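Local coordinates for solute carrier family 15 member 1 (Mus musculus, PDB 5A9D), which carries small peptides across the intestinal cell membrane together with protons, the part here being its extracellular domain, at residues A[88-99]-A[128-136]; A[139-150]-A[169-179]. All blocks are in the same frame, centred on the assembly; numbering follows the deposited sequence. Where two conformers were deposited one is given.

Interaction 1: A[88-99]-A[128-136]; sequences LNQKPEKGENGI and GYQFFPSGE
Asn97 and Phe132 open an antiparallel strand pair at the edge of a sheet in the second immunoglobulin-like lobe, where the linker from the first lobe enters it. Four backbone bonds hold the pair. Asn97 N donates to Phe132 O at 2.9 Å and Phe132 N returns a bond to Asn97 O; Ile99 and Gln130 repeat the exchange, Ile99 N meeting Gln130 O at 2.8 Å. Between these two hydrogen-bonded pairs lies the non-hydrogen-bonded pair of Gly98 and Phe131.

The apolar contacts centre on the Phe131 ring, which is sandwiched by two CH-pi contacts: Pro92 CB lies 3.8 Å from its centroid over one face, and Gly98 CA sits at the same distance over the other. Leu88 CD1 closes on the ring edge, 3.6 Å from Phe131 CD1. With CG set beside its own backbone N (chi1 -64°), the Phe131 ring lies across onto Gly98 of the neighbouring strand, where a side chain would strike it. The linker is thereby packed on the sheet, while the Leu88 backbone also bonds to Asn188 and Thr189 of the second subunit. On the other face, Ile99 CD1 touches Phe132 CD1.

One polar side chain braces the type II turn from Glu93 to Glu96: Glu96 OE1 accepts from Glu93 N at 2.8 Å, approached from above the carboxylate plane. Water 1 bridges the segments, accepting from Ser134 N at 2.9 Å and donating weakly to Gly95 O.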
loop_
_atom_site.group_PDB
_atom_site.type_symbol
_atom_site.label_atom_id
_atom_site.label_comp_id
_atom_site.label_asym_id
_atom_site.label_seq_id
_atom_site.Cartn_x
_atom_site.Cartn_y
_atom_site.Cartn_z
ATOM N N LEU A 88 -5.066 -6.676 -4.080
ATOM C CA LEU A 88 -5.250 -7.521 -5.243
ATOM C C LEU A 88 -6.682 -7.812 -5.607
ATOM O O LEU A 88 -7.542 -7.878 -4.729
ATOM C CB LEU A 88 -4.474 -8.820 -5.065
ATOM C CG LEU A 88 -2.955 -8.674 -4.890
ATOM C CD1 LEU A 88 -2.343 -10.021 -4.671
ATOM C CD2 LEU A 88 -2.302 -8.104 -6.115
ATOM N N ASN A 89 -6.938 -7.983 -6.910
ATOM C CA ASN A 89 -8.256 -8.354 -7.447
ATOM C C ASN A 89 -8.671 -9.745 -6.997
ATOM O O ASN A 89 -9.857 -9.982 -6.790
ATOM C CB ASN A 89 -8.227 -8.350 -8.975
ATOM C CG ASN A 89 -8.346 -6.983 -9.542
ATOM O OD1 ASN A 89 -8.588 -6.028 -8.813
ATOM N ND2 ASN A 89 -8.115 -6.852 -10.834
ATOM N N GLN A 90 -7.699 -10.668 -6.875
ATOM C CA GLN A 90 -7.940 -12.060 -6.486
ATOM C C GLN A 90 -7.155 -12.432 -5.248
ATOM O O GLN A 90 -6.004 -12.024 -5.083
ATOM C CB GLN A 90 -7.553 -12.999 -7.649
ATOM C CG GLN A 90 -8.599 -13.095 -8.756
ATOM C CD GLN A 90 -9.637 -14.161 -8.463
ATOM O OE1 GLN A 90 -10.563 -13.965 -7.663
ATOM N NE2 GLN A 90 -9.494 -15.327 -9.091
ATOM N N LYS A 91 -7.768 -13.226 -4.383
ATOM C CA LYS A 91 -7.115 -13.733 -3.188
ATOM C C LYS A 91 -6.109 -14.808 -3.632
ATOM O O LYS A 91 -6.461 -15.702 -4.416
ATOM C CB LYS A 91 -8.134 -14.332 -2.203
ATOM C CG LYS A 91 -7.602 -14.414 -0.766
ATOM C CD LYS A 91 -8.660 -14.930 0.188
ATOM C CE LYS A 91 -8.388 -14.546 1.621
ATOM N NZ LYS A 91 -9.585 -14.749 2.481
ATOM N N PRO A 92 -4.829 -14.690 -3.221
ATOM C CA PRO A 92 -3.854 -15.716 -3.625
ATOM C C PRO A 92 -4.246 -17.095 -3.088
ATOM O O PRO A 92 -4.592 -17.246 -1.901
ATOM C CB PRO A 92 -2.538 -15.228 -3.012
ATOM C CG PRO A 92 -2.915 -14.272 -1.956
ATOM C CD PRO A 92 -4.220 -13.665 -2.342
ATOM N N GLU A 93 -4.211 -18.095 -3.978
ATOM C CA GLU A 93 -4.507 -19.485 -3.625
ATOM C C GLU A 93 -3.442 -20.029 -2.686
ATOM O O GLU A 93 -2.317 -19.511 -2.638
ATOM C CB GLU A 93 -4.608 -20.356 -4.888
ATOM C CG GLU A 93 -5.955 -20.226 -5.592
ATOM C CD GLU A 93 -6.037 -20.703 -7.032
ATOM O OE1 GLU A 93 -5.372 -21.707 -7.376
ATOM O OE2 GLU A 93 -6.802 -20.085 -7.808
ATOM N N LYS A 94 -3.814 -21.041 -1.902
ATOM C CA LYS A 94 -2.916 -21.706 -0.952
ATOM C C LYS A 94 -1.788 -22.331 -1.757
ATOM O O LYS A 94 -2.058 -23.002 -2.767
ATOM C CB LYS A 94 -3.666 -22.784 -0.153
ATOM C CG LYS A 94 -4.313 -22.263 1.123
ATOM C CD LYS A 94 -5.283 -23.292 1.693
ATOM C CE LYS A 94 -6.163 -22.722 2.776
ATOM N NZ LYS A 94 -7.117 -23.736 3.292
ATOM N N GLY A 95 -0.553 -21.994 -1.375
ATOM C CA GLY A 95 0.649 -22.484 -2.035
ATOM C C GLY A 95 1.278 -21.586 -3.071
ATOM O O GLY A 95 2.401 -21.863 -3.510
ATOM N N GLU A 96 0.571 -20.513 -3.485
ATOM C CA GLU A 96 1.134 -19.564 -4.452
ATOM C C GLU A 96 2.266 -18.743 -3.838
ATOM O O GLU A 96 2.309 -18.541 -2.618
ATOM C CB GLU A 96 0.060 -18.648 -5.044
ATOM C CG GLU A 96 -0.827 -19.366 -6.048
ATOM C CD GLU A 96 -1.783 -18.457 -6.789
ATOM O OE1 GLU A 96 -2.473 -17.648 -6.125
ATOM O OE2 GLU A 96 -1.832 -18.546 -8.036
ATOM N N ASN A 97 3.192 -18.297 -4.682
ATOM C CA ASN A 97 4.357 -17.559 -4.272
ATOM C C ASN A 97 4.179 -16.108 -4.621
ATOM O O ASN A 97 3.820 -15.795 -5.748
ATOM C CB ASN A 97 5.617 -18.150 -4.946
ATOM C CG ASN A 97 5.787 -19.629 -4.617
ATOM O OD1 ASN A 97 5.998 -20.025 -3.462
ATOM N ND2 ASN A 97 5.518 -20.487 -5.585
ATOM N N GLY A 98 4.416 -15.243 -3.649
ATOM C CA GLY A 98 4.363 -13.800 -3.837
ATOM C C GLY A 98 5.681 -13.334 -4.396
ATOM O O GLY A 98 6.727 -13.676 -3.857
ATOM N N ILE A 99 5.652 -12.574 -5.484
ATOM C CA ILE A 99 6.874 -12.036 -6.069
ATOM C C ILE A 99 6.719 -10.531 -6.262
ATOM O O ILE A 99 5.720 -10.076 -6.809
ATOM C CB ILE A 99 7.271 -12.753 -7.399
ATOM C CG1 ILE A 99 7.562 -14.256 -7.181
ATOM C CG2 ILE A 99 8.466 -12.058 -8.107
ATOM C CD1 ILE A 99 7.634 -15.091 -8.508
ATOM N N GLY A 128 4.389 -3.949 -5.633
ATOM C CA GLY A 128 3.682 -4.782 -4.677
ATOM C C GLY A 128 3.910 -6.224 -5.099
ATOM O O GLY A 128 4.493 -6.474 -6.158
ATOM N N TYR A 129 3.503 -7.187 -4.278
ATOM C CA TYR A 129 3.635 -8.589 -4.654
ATOM C C TYR A 129 2.430 -8.975 -5.539
ATOM O O TYR A 129 1.313 -8.516 -5.306
ATOM C CB TYR A 129 3.579 -9.493 -3.403
ATOM C CG TYR A 129 4.778 -9.425 -2.479
ATOM C CD1 TYR A 129 5.896 -10.221 -2.699
ATOM C CD2 TYR A 129 4.772 -8.602 -1.351
ATOM C CE1 TYR A 129 7.000 -10.186 -1.837
ATOM C CE2 TYR A 129 5.861 -8.571 -0.471
ATOM C CZ TYR A 129 6.976 -9.360 -0.729
ATOM O OH TYR A 129 8.063 -9.360 0.109
ATOM N N GLN A 130 2.650 -9.938 -6.442
ATOM C CA GLN A 130 1.636 -10.625 -7.240
ATOM C C GLN A 130 1.974 -12.111 -7.062
ATOM O O GLN A 130 3.128 -12.437 -6.748
ATOM C CB GLN A 130 1.605 -10.148 -8.694
ATOM C CG GLN A 130 1.120 -8.686 -8.786
ATOM C CD GLN A 130 0.829 -8.263 -10.192
ATOM O OE1 GLN A 130 -0.251 -8.459 -10.706
ATOM N NE2 GLN A 130 1.765 -7.614 -10.822
ATOM N N PHE A 131 0.971 -12.986 -7.144
ATOM C CA PHE A 131 1.096 -14.394 -6.799
ATOM C C PHE A 131 0.982 -15.347 -7.982
ATOM O O PHE A 131 0.219 -15.127 -8.918
ATOM C CB PHE A 131 0.092 -14.749 -5.678
ATOM C CG PHE A 131 0.409 -14.000 -4.389
ATOM C CD1 PHE A 131 0.070 -12.665 -4.237
ATOM C CD2 PHE A 131 1.011 -14.646 -3.318
ATOM C CE1 PHE A 131 0.403 -11.965 -3.068
ATOM C CE2 PHE A 131 1.304 -13.957 -2.134
ATOM C CZ PHE A 131 1.038 -12.609 -2.029
ATOM N N PHE A 132 1.808 -16.403 -7.933
ATOM C CA PHE A 132 1.987 -17.366 -9.018
ATOM C C PHE A 132 2.022 -18.771 -8.504
ATOM O O PHE A 132 2.534 -18.997 -7.401
ATOM C CB PHE A 132 3.336 -17.088 -9.752
ATOM C CG PHE A 132 3.455 -15.674 -10.285
ATOM C CD1 PHE A 132 3.949 -14.651 -9.484
ATOM C CD2 PHE A 132 3.034 -15.363 -11.575
ATOM C CE1 PHE A 132 3.961 -13.330 -9.943
ATOM C CE2 PHE A 132 3.114 -14.054 -12.052
ATOM C CZ PHE A 132 3.587 -13.051 -11.240
ATOM N N PRO A 133 1.564 -19.767 -9.315
ATOM C CA PRO A 133 1.705 -21.170 -8.886
ATOM C C PRO A 133 3.195 -21.550 -8.840
ATOM O O PRO A 133 4.019 -20.885 -9.489
ATOM C CB PRO A 133 0.970 -21.946 -9.986
ATOM C CG PRO A 133 0.137 -20.935 -10.711
ATOM C CD PRO A 133 0.941 -19.680 -10.653
ATOM N N SER A 134 3.552 -22.619 -8.099
ATOM C CA SER A 134 4.952 -23.049 -7.961
ATOM C C SER A 134 5.647 -23.415 -9.277
ATOM O O SER A 134 4.993 -23.696 -10.280
ATOM C CB SER A 134 5.076 -24.217 -6.982
ATOM O OG SER A 134 3.840 -24.674 -6.485
ATOM N N GLY A 135 6.973 -23.418 -9.241
ATOM C CA GLY A 135 7.801 -23.815 -10.367
ATOM C C GLY A 135 8.497 -22.668 -11.038
ATOM O O GLY A 135 8.158 -21.509 -10.792
ATOM N N GLU A 136 9.509 -22.983 -11.871
ATOM C CA GLU A 136 10.285 -21.972 -12.627
ATOM C C GLU A 136 9.308 -21.175 -13.542
ATOM O O GLU A 136 8.476 -21.766 -14.218
ATOM C CB GLU A 136 11.377 -22.690 -13.445
ATOM C CG GLU A 136 12.188 -21.843 -14.406
ATOM C CD GLU A 136 13.152 -22.640 -15.262
ATOM O OE1 GLU A 136 12.692 -23.308 -16.215
ATOM O OE2 GLU A 136 14.377 -22.557 -15.009
HETATM O O HOH W 1 1.453 -23.492 -6.307
#

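Interaction 2: A[139-150]-A[169-179]; sequences YTINTTAVAPTC and IRRASDGCLEV
Cys150 and Cys176 form a disulfide that ties the loop after strand 139-142 to the end of the hairpin made by strands 164-171 and 177-184, at the loop end of an immunoglobulin-like sandwich. Both cysteines have a second conformer; in one of them the S-S torsion, chi3, is -74°.

Apolar side chains meet between the sheets. Ile141 CG2 presses on Leu177 CD1 at 3.4 Å, tighter than usual for two carbons, while Ile141 CD1 reaches tip to tip toward Val179 CG2 at 3.6 Å and also meets Ile169. Val146 CG1 comes from the loop onto Leu177 CD2, and Thr143 CG2 borders the other branch. An alanine at Leu177 would remove both methyl branches and would probably open a gap between Ile141 and Val146. Farther along, Tyr139 and Val179 come from opposite directions: Val179 CG2 lies at the edge of the tyrosine ring, and Tyr139 OH makes a close oxygen-to-methyl contact with Val179 CG1 at 3.2 Å.

Polar contacts gather at the hairpin turn. Arg171, bent at chi2 and chi3, grips Gly175 O side-on with NE (2.9 Å) and NH2 (3.0 Å), and Ala145 O lies over one face of its guanidinium group. Water 2 bridges the segments, donating a hydrogen bond to Gly175 O and accepting one from Ala147 N.

Strand 139-142 runs between strands 109-113 and 153-155, with Phe154 touching Ile141 and Leu177, while strand 164-171 pairs with strand 97-103 in the facing sheet.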
loop_
_atom_site.group_PDB
_atom_site.type_symbol
_atom_site.label_atom_id
_atom_site.label_comp_id
_atom_site.label_asym_id
_atom_site.label_seq_id
_atom_site.Cartn_x
_atom_site.Cartn_y
_atom_site.Cartn_z
ATOM N N TYR A 139 10.001 -14.749 -17.419
ATOM C CA TYR A 139 9.563 -13.360 -17.343
ATOM C C TYR A 139 10.411 -12.439 -18.202
ATOM O O TYR A 139 11.523 -12.798 -18.611
ATOM C CB TYR A 139 9.449 -12.850 -15.892
ATOM C CG TYR A 139 10.740 -12.743 -15.117
ATOM C CD1 TYR A 139 11.274 -13.848 -14.453
ATOM C CD2 TYR A 139 11.384 -11.522 -14.971
ATOM C CE1 TYR A 139 12.431 -13.735 -13.684
ATOM C CE2 TYR A 139 12.546 -11.402 -14.225
ATOM C CZ TYR A 139 13.062 -12.505 -13.578
ATOM O OH TYR A 139 14.179 -12.331 -12.824
ATOM N N THR A 140 9.864 -11.267 -18.525
ATOM C CA THR A 140 10.605 -10.320 -19.328
ATOM C C THR A 140 10.746 -9.041 -18.603
ATOM O O THR A 140 9.862 -8.660 -17.858
ATOM C CB THR A 140 9.962 -10.063 -20.714
ATOM O OG1 THR A 140 8.773 -9.292 -20.537
ATOM C CG2 THR A 140 9.693 -11.335 -21.504
ATOM N N ILE A 141 11.810 -8.316 -18.913
ATOM C CA ILE A 141 12.054 -7.003 -18.353
ATOM C C ILE A 141 12.334 -6.067 -19.515
ATOM O O ILE A 141 13.241 -6.317 -20.295
ATOM C CB ILE A 141 13.204 -6.979 -17.308
ATOM C CG1 ILE A 141 12.855 -7.794 -16.049
ATOM C CG2 ILE A 141 13.540 -5.515 -16.929
ATOM C CD1 ILE A 141 14.094 -8.193 -15.234
ATOM N N ASN A 142 11.554 -5.002 -19.624
ATOM C CA ASN A 142 11.727 -3.992 -20.667
ATOM C C ASN A 142 11.936 -2.627 -20.029
ATOM O O ASN A 142 11.235 -2.255 -19.083
ATOM C CB ASN A 142 10.578 -4.026 -21.679
ATOM C CG ASN A 142 10.658 -5.247 -22.580
ATOM O OD1 ASN A 142 11.274 -5.215 -23.646
ATOM N ND2 ASN A 142 10.093 -6.374 -22.151
ATOM N N THR A 143 12.993 -1.945 -20.470
ATOM C CA THR A 143 13.434 -0.645 -19.970
ATOM C C THR A 143 14.265 0.085 -21.029
ATOM O O THR A 143 14.857 -0.558 -21.905
ATOM C CB THR A 143 14.211 -0.814 -18.635
ATOM O OG1 THR A 143 14.534 0.463 -18.083
ATOM C CG2 THR A 143 15.471 -1.691 -18.761
ATOM N N THR A 144 14.305 1.437 -20.941
ATOM C CA THR A 144 15.112 2.300 -21.815
ATOM C C THR A 144 16.541 2.456 -21.215
ATOM O O THR A 144 17.435 2.990 -21.878
ATOM C CB THR A 144 14.426 3.675 -22.012
ATOM O OG1 THR A 144 14.251 4.316 -20.738
ATOM C CG2 THR A 144 13.093 3.585 -22.765
ATOM N N ALA A 145 16.739 1.987 -19.965
ATOM C CA ALA A 145 18.001 2.063 -19.219
ATOM C C ALA A 145 19.165 1.282 -19.851
ATOM O O ALA A 145 20.332 1.629 -19.617
ATOM C CB ALA A 145 17.790 1.615 -17.783
ATOM N N VAL A 146 18.852 0.247 -20.659
ATOM C CA VAL A 146 19.863 -0.589 -21.319
ATOM C C VAL A 146 19.724 -0.566 -22.851
ATOM O O VAL A 146 18.685 -0.143 -23.372
ATOM C CB VAL A 146 19.880 -2.042 -20.757
ATOM C CG1 VAL A 146 20.416 -2.082 -19.327
ATOM C CG2 VAL A 146 18.502 -2.703 -20.847
ATOM N N ALA A 147 20.764 -1.044 -23.570
ATOM C CA ALA A 147 20.763 -1.143 -25.035
ATOM C C ALA A 147 19.634 -2.087 -25.515
ATOM O O ALA A 147 19.355 -3.075 -24.822
ATOM C CB ALA A 147 22.105 -1.658 -25.518
ATOM N N PRO A 148 18.966 -1.805 -26.675
ATOM C CA PRO A 148 17.876 -2.696 -27.140
ATOM C C PRO A 148 18.334 -4.119 -27.479
ATOM O O PRO A 148 17.516 -5.041 -27.506
ATOM C CB PRO A 148 17.335 -1.973 -28.385
ATOM C CG PRO A 148 18.446 -1.119 -28.843
ATOM C CD PRO A 148 19.145 -0.664 -27.596
ATOM N N THR A 149 19.645 -4.276 -27.741
ATOM C CA THR A 149 20.316 -5.538 -28.059
ATOM C C THR A 149 20.467 -6.468 -26.837
ATOM O O THR A 149 20.651 -7.678 -27.023
ATOM C CB THR A 149 21.687 -5.264 -28.693
ATOM O OG1 THR A 149 22.472 -4.476 -27.792
ATOM C CG2 THR A 149 21.583 -4.580 -30.057
ATOM N N CYS A 150 20.373 -5.904 -25.604
ATOM C CA CYS A 150 20.478 -6.617 -24.320
ATOM C C CYS A 150 19.363 -7.642 -24.152
ATOM O O CYS A 150 18.222 -7.395 -24.555
ATOM C CB CYS A 150 20.481 -5.647 -23.142
ATOM S SG CYS A 150 21.932 -4.578 -23.018
ATOM N N ILE A 169 16.440 -5.849 -9.596
ATOM C CA ILE A 169 16.921 -5.619 -10.951
ATOM C C ILE A 169 18.061 -4.631 -10.895
ATOM O O ILE A 169 17.859 -3.524 -10.404
ATOM C CB ILE A 169 15.748 -5.079 -11.819
ATOM C CG1 ILE A 169 14.546 -6.082 -11.800
ATOM C CG2 ILE A 169 16.247 -4.726 -13.266
ATOM C CD1 ILE A 169 13.175 -5.426 -12.362
ATOM N N ARG A 170 19.235 -4.988 -11.451
ATOM C CA ARG A 170 20.390 -4.075 -11.494
ATOM C C ARG A 170 21.144 -4.182 -12.801
ATOM O O ARG A 170 20.908 -5.127 -13.567
ATOM C CB ARG A 170 21.351 -4.371 -10.333
ATOM C CG ARG A 170 21.887 -5.806 -10.306
ATOM C CD ARG A 170 23.183 -5.864 -9.529
ATOM N NE ARG A 170 23.349 -7.147 -8.853
ATOM C CZ ARG A 170 24.505 -7.595 -8.377
ATOM N NH1 ARG A 170 25.617 -6.880 -8.530
ATOM N NH2 ARG A 170 24.566 -8.763 -7.753
ATOM N N ARG A 171 22.142 -3.290 -12.984
ATOM C CA ARG A 171 23.033 -3.333 -14.146
ATOM C C ARG A 171 24.023 -4.449 -13.926
ATOM O O ARG A 171 24.582 -4.540 -12.842
ATOM C CB ARG A 171 23.838 -2.021 -14.315
ATOM C CG ARG A 171 23.081 -0.783 -14.773
ATOM C CD ARG A 171 22.325 -0.952 -16.075
ATOM N NE ARG A 171 23.167 -0.827 -17.259
ATOM C CZ ARG A 171 23.458 0.325 -17.858
ATOM N NH1 ARG A 171 23.032 1.475 -17.348
ATOM N NH2 ARG A 171 24.198 0.338 -18.958
ATOM N N ALA A 172 24.221 -5.317 -14.929
ATOM C CA ALA A 172 25.245 -6.377 -14.909
ATOM C C ALA A 172 26.570 -5.748 -15.311
ATOM O O ALA A 172 26.563 -4.678 -15.914
ATOM C CB ALA A 172 24.873 -7.484 -15.894
ATOM N N SER A 173 27.707 -6.420 -15.029
ATOM C CA SER A 173 29.039 -5.909 -15.382
ATOM C C SER A 173 29.200 -5.569 -16.883
ATOM O O SER A 173 29.895 -4.613 -17.214
ATOM C CB SER A 173 30.137 -6.865 -14.918
ATOM O OG SER A 173 30.062 -8.090 -15.627
ATOM N N ASP A 174 28.497 -6.306 -17.777
ATOM C CA ASP A 174 28.545 -6.097 -19.231
ATOM C C ASP A 174 27.638 -4.952 -19.723
ATOM O O ASP A 174 27.507 -4.765 -20.929
ATOM C CB ASP A 174 28.241 -7.428 -19.971
ATOM C CG ASP A 174 26.788 -7.896 -19.954
ATOM O OD1 ASP A 174 26.063 -7.578 -18.981
ATOM O OD2 ASP A 174 26.380 -8.592 -20.906
ATOM N N GLY A 175 27.018 -4.213 -18.798
ATOM C CA GLY A 175 26.131 -3.100 -19.132
ATOM C C GLY A 175 24.666 -3.451 -19.368
ATOM O O GLY A 175 23.833 -2.546 -19.545
ATOM N N CYS A 176 24.334 -4.751 -19.367
ATOM C CA CYS A 176 22.957 -5.202 -19.559
ATOM C C CYS A 176 22.244 -5.448 -18.215
ATOM O O CYS A 176 22.657 -4.874 -17.207
ATOM C CB CYS A 176 22.893 -6.403 -20.497
ATOM S SG CYS A 176 23.173 -5.982 -22.238
ATOM N N LEU A 177 21.172 -6.246 -18.198
ATOM C CA LEU A 177 20.391 -6.510 -16.992
ATOM C C LEU A 177 20.733 -7.793 -16.315
ATOM O O LEU A 177 21.058 -8.781 -16.964
ATOM C CB LEU A 177 18.873 -6.489 -17.264
ATOM C CG LEU A 177 18.263 -5.164 -17.627
ATOM C CD1 LEU A 177 16.814 -5.307 -17.766
ATOM C CD2 LEU A 177 18.560 -4.116 -16.594
ATOM N N GLU A 178 20.562 -7.793 -14.995
ATOM C CA GLU A 178 20.825 -8.909 -14.099
ATOM C C GLU A 178 19.761 -8.820 -12.992
ATOM O O GLU A 178 19.371 -7.721 -12.593
ATOM C CB GLU A 178 22.223 -8.687 -13.504
ATOM C CG GLU A 178 22.765 -9.792 -12.656
ATOM C CD GLU A 178 24.250 -9.614 -12.459
ATOM O OE1 GLU A 178 24.635 -8.818 -11.576
ATOM O OE2 GLU A 178 25.026 -10.233 -13.221
ATOM N N VAL A 179 19.337 -9.965 -12.467
ATOM C CA VAL A 179 18.365 -10.038 -11.395
ATOM C C VAL A 179 18.910 -10.869 -10.217
ATOM O O VAL A 179 19.316 -12.009 -10.409
ATOM C CB VAL A 179 16.986 -10.564 -11.906
ATOM C CG1 VAL A 179 15.945 -10.533 -10.787
ATOM C CG2 VAL A 179 16.488 -9.757 -13.109
HETATM O O HOH W 2 23.246 -1.577 -22.016
#

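In the fold
Both contacts belong to the second lobe, are partly buried and share one of its sheets, in which strands 97-103 and 164-171 are neighbours, but their centres lie about 25 Å apart. Interaction 1 acts within that sheet, joining 97-103 to the outermost strand 125-132; four backbone bonds are joined by a partly exposed ring packed on the linker. Interaction 2 spans the sandwich from 138-142 to the hairpin 164-171/177-184; its segments meet through side chains, with Ile141, Ile169 and Leu177 buried inside and a covalent link at the more exposed end. Along the chain they follow in series, the loop after strand 125-132 leading directly into strand 138-142 of the opposing sheet.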